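Local coordinates for protein leucine aminopeptidase 2, chloroplastic (Streptomyces sp. BC16019, PDB 5LHJ) that acts in maturation of the peptide bottromycin as an M17-family metalloaminopeptidase, probably removing unsubstituted amino acids from peptide N-termini, at residues 173-185 / 476-490. Residues are numbered along the deposited sequence; the frame is centred on the assembly and turned at random.
Sequences AAEATCLARDLVN and EVPYGGTGFAVRTLI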
loop_
_atom_site.group_PDB
_atom_site.type_symbol
_atom_site.label_atom_id
_atom_site.label_comp_id
_atom_site.label_asym_id
_atom_site.label_seq_id
_atom_site.Cartn_x
_atom_site.Cartn_y
_atom_site.Cartn_z
ATOM N N ALA A 173 22.567 -39.818 -3.280
ATOM C CA ALA A 173 21.873 -38.766 -2.543
ATOM C C ALA A 173 21.786 -37.477 -3.366
ATOM O O ALA A 173 20.743 -36.817 -3.400
ATOM C CB ALA A 173 22.551 -38.499 -1.195
ATOM N N ALA A 174 22.882 -37.139 -4.042
ATOM C CA ALA A 174 22.928 -35.936 -4.874
ATOM C C ALA A 174 22.077 -36.058 -6.129
ATOM O O ALA A 174 21.415 -35.092 -6.519
ATOM C CB ALA A 174 24.351 -35.590 -5.241
ATOM N N GLU A 175 22.077 -37.233 -6.744
ATOM C CA GLU A 175 21.204 -37.470 -7.899
ATOM C C GLU A 175 19.720 -37.349 -7.522
ATOM O O GLU A 175 18.945 -36.767 -8.265
ATOM C CB GLU A 175 21.521 -38.808 -8.557
ATOM C CG GLU A 175 22.830 -38.753 -9.345
ATOM C CD GLU A 175 23.336 -40.109 -9.794
ATOM O OE1 GLU A 175 22.525 -41.061 -9.855
ATOM O OE2 GLU A 175 24.556 -40.230 -10.102
ATOM N N ALA A 176 19.352 -37.840 -6.340
ATOM C CA ALA A 176 17.972 -37.683 -5.833
ATOM C C ALA A 176 17.661 -36.192 -5.602
ATOM O O ALA A 176 16.591 -35.709 -5.958
ATOM C CB ALA A 176 17.786 -38.469 -4.549
ATOM N N THR A 177 18.609 -35.469 -5.021
ATOM C CA THR A 177 18.434 -34.025 -4.820
ATOM C C THR A 177 18.188 -33.319 -6.160
ATOM O O THR A 177 17.298 -32.477 -6.276
ATOM C CB THR A 177 19.649 -33.409 -4.095
ATOM O OG1 THR A 177 19.839 -34.060 -2.836
ATOM C CG2 THR A 177 19.462 -31.922 -3.835
ATOM N N CYS A 178 18.963 -33.677 -7.182
ATOM C CA CYS A 178 18.822 -33.042 -8.497
ATOM C C CYS A 178 17.500 -33.398 -9.207
ATOM O O CYS A 178 16.973 -32.591 -9.979
ATOM C CB CYS A 178 20.051 -33.360 -9.368
ATOM S SG CYS A 178 21.584 -32.559 -8.789
ATOM N N LEU A 179 16.961 -34.588 -8.934
ATOM C CA LEU A 179 15.617 -34.953 -9.397
ATOM C C LEU A 179 14.590 -33.963 -8.810
ATOM O O LEU A 179 13.741 -33.426 -9.524
ATOM C CB LEU A 179 15.257 -36.383 -8.995
ATOM C CG LEU A 179 13.807 -36.830 -9.156
ATOM C CD1 LEU A 179 13.362 -36.683 -10.607
ATOM C CD2 LEU A 179 13.655 -38.261 -8.669
ATOM N N ALA A 180 14.678 -33.734 -7.505
ATOM C CA ALA A 180 13.782 -32.767 -6.863
ATOM C C ALA A 180 13.970 -31.362 -7.463
ATOM O O ALA A 180 12.980 -30.672 -7.705
ATOM C CB ALA A 180 13.969 -32.747 -5.362
ATOM N N ARG A 181 15.223 -30.953 -7.705
ATOM C CA ARG A 181 15.496 -29.649 -8.343
ATOM C C ARG A 181 14.813 -29.538 -9.710
ATOM O O ARG A 181 14.186 -28.524 -10.031
ATOM C CB ARG A 181 16.998 -29.406 -8.512
ATOM C CG ARG A 181 17.769 -29.234 -7.228
ATOM C CD ARG A 181 19.254 -29.036 -7.480
ATOM N NE ARG A 181 20.018 -28.803 -6.255
ATOM C CZ ARG A 181 21.332 -28.607 -6.208
ATOM N NH1 ARG A 181 22.067 -28.652 -7.322
ATOM N NH2 ARG A 181 21.931 -28.360 -5.043
ATOM N N ASP A 182 14.926 -30.595 -10.512
ATOM C CA ASP A 182 14.281 -30.618 -11.829
ATOM C C ASP A 182 12.757 -30.468 -11.729
ATOM O O ASP A 182 12.145 -29.719 -12.504
ATOM C CB ASP A 182 14.602 -31.926 -12.565
ATOM C CG ASP A 182 16.018 -31.990 -13.108
ATOM O OD1 ASP A 182 16.762 -30.974 -13.147
ATOM O OD2 ASP A 182 16.379 -33.123 -13.547
ATOM N N LEU A 183 12.136 -31.171 -10.780
ATOM C CA LEU A 183 10.694 -31.117 -10.615
ATOM C C LEU A 183 10.238 -29.708 -10.209
ATOM O O LEU A 183 9.258 -29.183 -10.743
ATOM C CB LEU A 183 10.220 -32.155 -9.589
ATOM C CG LEU A 183 10.368 -33.618 -9.994
ATOM C CD1 LEU A 183 10.195 -34.501 -8.772
ATOM C CD2 LEU A 183 9.381 -33.989 -11.104
ATOM N N VAL A 184 10.978 -29.088 -9.294
ATOM C CA VAL A 184 10.642 -27.732 -8.831
ATOM C C VAL A 184 10.848 -26.712 -9.947
ATOM O O VAL A 184 9.985 -25.852 -10.164
ATOM C CB VAL A 184 11.448 -27.346 -7.566
ATOM C CG1 VAL A 184 11.287 -25.867 -7.212
ATOM C CG2 VAL A 184 11.030 -28.237 -6.409
ATOM N N ASN A 185 11.958 -26.824 -10.667
ATOM C CA ASN A 185 12.260 -25.922 -11.785
ATOM C C ASN A 185 11.309 -26.038 -12.970
ATOM O O ASN A 185 11.137 -25.068 -13.718
ATOM C CB ASN A 185 13.699 -26.114 -12.263
ATOM C CG ASN A 185 14.716 -25.461 -11.343
ATOM O OD1 ASN A 185 14.439 -24.422 -10.729
ATOM N ND2 ASN A 185 15.890 -26.060 -11.229
ATOM N N GLU A 476 27.168 -25.367 -3.004
ATOM C CA GLU A 476 26.616 -26.417 -3.868
ATOM C C GLU A 476 25.157 -26.149 -4.287
ATOM O O GLU A 476 24.521 -27.035 -4.873
ATOM C CB GLU A 476 26.748 -27.792 -3.191
ATOM C CG GLU A 476 25.783 -28.100 -2.046
ATOM C CD GLU A 476 26.171 -27.495 -0.714
ATOM O OE1 GLU A 476 27.019 -26.580 -0.669
ATOM O OE2 GLU A 476 25.614 -27.936 0.303
ATOM N N VAL A 477 24.640 -24.944 -3.992
ATOM C CA VAL A 477 23.227 -24.624 -4.209
ATOM C C VAL A 477 23.038 -23.628 -5.361
ATOM O O VAL A 477 23.624 -22.532 -5.351
ATOM C CB VAL A 477 22.573 -24.079 -2.927
ATOM C CG1 VAL A 477 21.061 -23.911 -3.127
ATOM C CG2 VAL A 477 22.845 -25.002 -1.752
ATOM N N PRO A 478 22.215 -23.994 -6.367
ATOM C CA PRO A 478 21.976 -23.145 -7.525
ATOM C C PRO A 478 20.918 -22.103 -7.238
ATOM O O PRO A 478 20.242 -22.175 -6.208
ATOM C CB PRO A 478 21.419 -24.131 -8.560
ATOM C CG PRO A 478 20.638 -25.078 -7.736
ATOM C CD PRO A 478 21.446 -25.251 -6.468
ATOM N N TYR A 479 20.774 -21.160 -8.162
ATOM C CA TYR A 479 19.573 -20.335 -8.218
ATOM C C TYR A 479 18.417 -21.269 -8.551
ATOM O O TYR A 479 18.582 -22.185 -9.357
ATOM C CB TYR A 479 19.693 -19.259 -9.305
ATOM C CG TYR A 479 18.449 -18.404 -9.411
ATOM C CD1 TYR A 479 17.380 -18.785 -10.207
ATOM C CD2 TYR A 479 18.332 -17.231 -8.677
ATOM C CE1 TYR A 479 16.227 -18.014 -10.276
ATOM C CE2 TYR A 479 17.189 -16.454 -8.738
ATOM C CZ TYR A 479 16.143 -16.847 -9.540
ATOM O OH TYR A 479 15.008 -16.074 -9.609
ATOM N N GLY A 480 17.262 -21.027 -7.950
ATOM C CA GLY A 480 16.009 -21.718 -8.302
ATOM C C GLY A 480 15.718 -22.912 -7.404
ATOM O O GLY A 480 15.993 -22.884 -6.202
ATOM N N GLY A 481 15.127 -23.966 -7.957
ATOM C CA GLY A 481 14.807 -25.145 -7.164
ATOM C C GLY A 481 16.062 -25.760 -6.556
ATOM O O GLY A 481 17.057 -25.973 -7.254
ATOM N N THR A 482 16.031 -26.034 -5.251
ATOM C CA THR A 482 17.214 -26.484 -4.529
ATOM C C THR A 482 17.219 -27.979 -4.185
ATOM O O THR A 482 18.287 -28.555 -3.954
ATOM C CB THR A 482 17.355 -25.736 -3.197
ATOM O OG1 THR A 482 16.214 -26.007 -2.384
ATOM C CG2 THR A 482 17.483 -24.248 -3.416
ATOM N N GLY A 483 16.047 -28.615 -4.169
ATOM C CA GLY A 483 15.919 -29.978 -3.665
ATOM C C GLY A 483 16.118 -30.089 -2.158
ATOM O O GLY A 483 16.444 -31.156 -1.641
ATOM N N PHE A 484 15.917 -28.975 -1.452
ATOM C CA PHE A 484 16.053 -28.931 -0.000
ATOM C C PHE A 484 15.184 -29.999 0.663
ATOM O O PHE A 484 14.047 -30.226 0.242
ATOM C CB PHE A 484 15.658 -27.554 0.536
ATOM C CG PHE A 484 15.966 -27.356 1.996
ATOM C CD1 PHE A 484 17.225 -26.949 2.396
ATOM C CD2 PHE A 484 14.990 -27.555 2.964
ATOM C CE1 PHE A 484 17.510 -26.738 3.737
ATOM C CE2 PHE A 484 15.273 -27.363 4.311
ATOM C CZ PHE A 484 16.543 -26.951 4.686
ATOM N N ALA A 485 15.778 -30.654 1.663
ATOM C CA ALA A 485 15.194 -31.695 2.522
ATOM C C ALA A 485 15.326 -33.126 1.997
ATOM O O ALA A 485 15.129 -34.073 2.758
ATOM C CB ALA A 485 13.747 -31.392 2.910
ATOM N N VAL A 486 15.693 -33.303 0.721
ATOM C CA VAL A 486 15.922 -34.654 0.191
ATOM C C VAL A 486 16.987 -35.382 1.016
ATOM O O VAL A 486 16.760 -36.493 1.503
ATOM C CB VAL A 486 16.316 -34.649 -1.306
ATOM C CG1 VAL A 486 16.731 -36.043 -1.767
ATOM C CG2 VAL A 486 15.153 -34.154 -2.164
ATOM N N ARG A 487 18.124 -34.741 1.201
ATOM C CA ARG A 487 19.215 -35.391 1.902
ATOM C C ARG A 487 18.963 -35.528 3.412
ATOM O O ARG A 487 19.346 -36.542 4.007
ATOM C CB ARG A 487 20.540 -34.715 1.569
ATOM C CG ARG A 487 20.997 -35.139 0.177
ATOM C CD ARG A 487 22.236 -34.409 -0.280
ATOM N NE ARG A 487 21.832 -33.047 -0.567
ATOM C CZ ARG A 487 22.349 -31.936 -0.064
ATOM N NH1 ARG A 487 23.421 -31.937 0.721
ATOM N NH2 ARG A 487 21.804 -30.784 -0.429
ATOM N N THR A 488 18.274 -34.562 4.017
ATOM C CA THR A 488 17.805 -34.724 5.402
ATOM C C THR A 488 16.875 -35.940 5.552
ATOM O O THR A 488 17.034 -36.732 6.478
ATOM C CB THR A 488 17.127 -33.445 5.941
ATOM O OG1 THR A 488 18.089 -32.388 5.982
ATOM C CG2 THR A 488 16.568 -33.657 7.341
ATOM N N LEU A 489 15.924 -36.093 4.638
ATOM C CA LEU A 489 15.012 -37.234 4.672
ATOM C C LEU A 489 15.772 -38.553 4.550
ATOM O O LEU A 489 15.521 -39.485 5.308
ATOM C CB LEU A 489 13.956 -37.159 3.574
ATOM C CG LEU A 489 12.820 -36.144 3.739
ATOM C CD1 LEU A 489 11.984 -36.188 2.473
ATOM C CD2 LEU A 489 11.962 -36.390 4.973
ATOM N N ILE A 490 16.700 -38.624 3.601
ATOM C CA ILE A 490 17.492 -39.842 3.423
ATOM C C ILE A 490 18.289 -40.171 4.689
ATOM O O ILE A 490 18.271 -41.313 5.147
ATOM C CB ILE A 490 18.429 -39.758 2.197
ATOM C CG1 ILE A 490 17.603 -39.716 0.904
ATOM C CG2 ILE A 490 19.391 -40.950 2.162
ATOM C CD1 ILE A 490 18.413 -39.373 -0.329
HETATM O O HOH W 1 18.765 -32.144 -0.124
HETATM O O HOH W 2 20.609 -28.267 -2.476
HETATM O O HOH W 3 17.951 -24.896 -9.654
#
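Ala173 CB packs on Arg487 CG at 3.9 Å, where helix 173-185 meets helix 486-490 with their directions 134° apart. One turn on, Ala176 CB touches Val486 CG1 at 3.8 Å. Val486 is a knob here, set in a hole formed by Ala173, Ala176, Thr177 and Ala180. Thr177 has OG1 beside its own backbone N (chi1 -58°). Thr177 OG1 donates to Ala173 O and accepts from Arg487 NE at 3.2 Å, lying in the plane of that guanidinium at its edge. Ala180 CB rests against Val486 CG2 and Gly483 CA. Gly483 has a positive phi, and a side chain on it would run into Thr177 O. Arg181 extends along the loop. Arg181 NE gives a nearly straight bond (168°) to Thr482 O at 2.9 Å, in the guanidinium plane but above the plane of that carbonyl. Arg181 NH2 holds Glu476 O at 2.9 Å and also water 2. Pro478 CD sits over one guanidinium face, 3.4 Å from Arg181 CZ. NH1 bonds Leu137 O of helix 124-139. A leucine in place of Arg181, lacking these donors, would probably leave the Glu476, Thr482 and Leu137 carbonyls without their mates and the 476-482 segment freer to shift. Val184 CG1 meets Gly481 CA at 3.6 Å, a fit that a side chain on Gly481 would spoil. Asn185 OD1 then accepts from Gly481 N at 2.9 Å, while its ND2 reaches water 3. In this buried interface, polar side chains and waters satisfy backbone groups of segment 476-490, and Arg181 also ties that segment to helix 124-139.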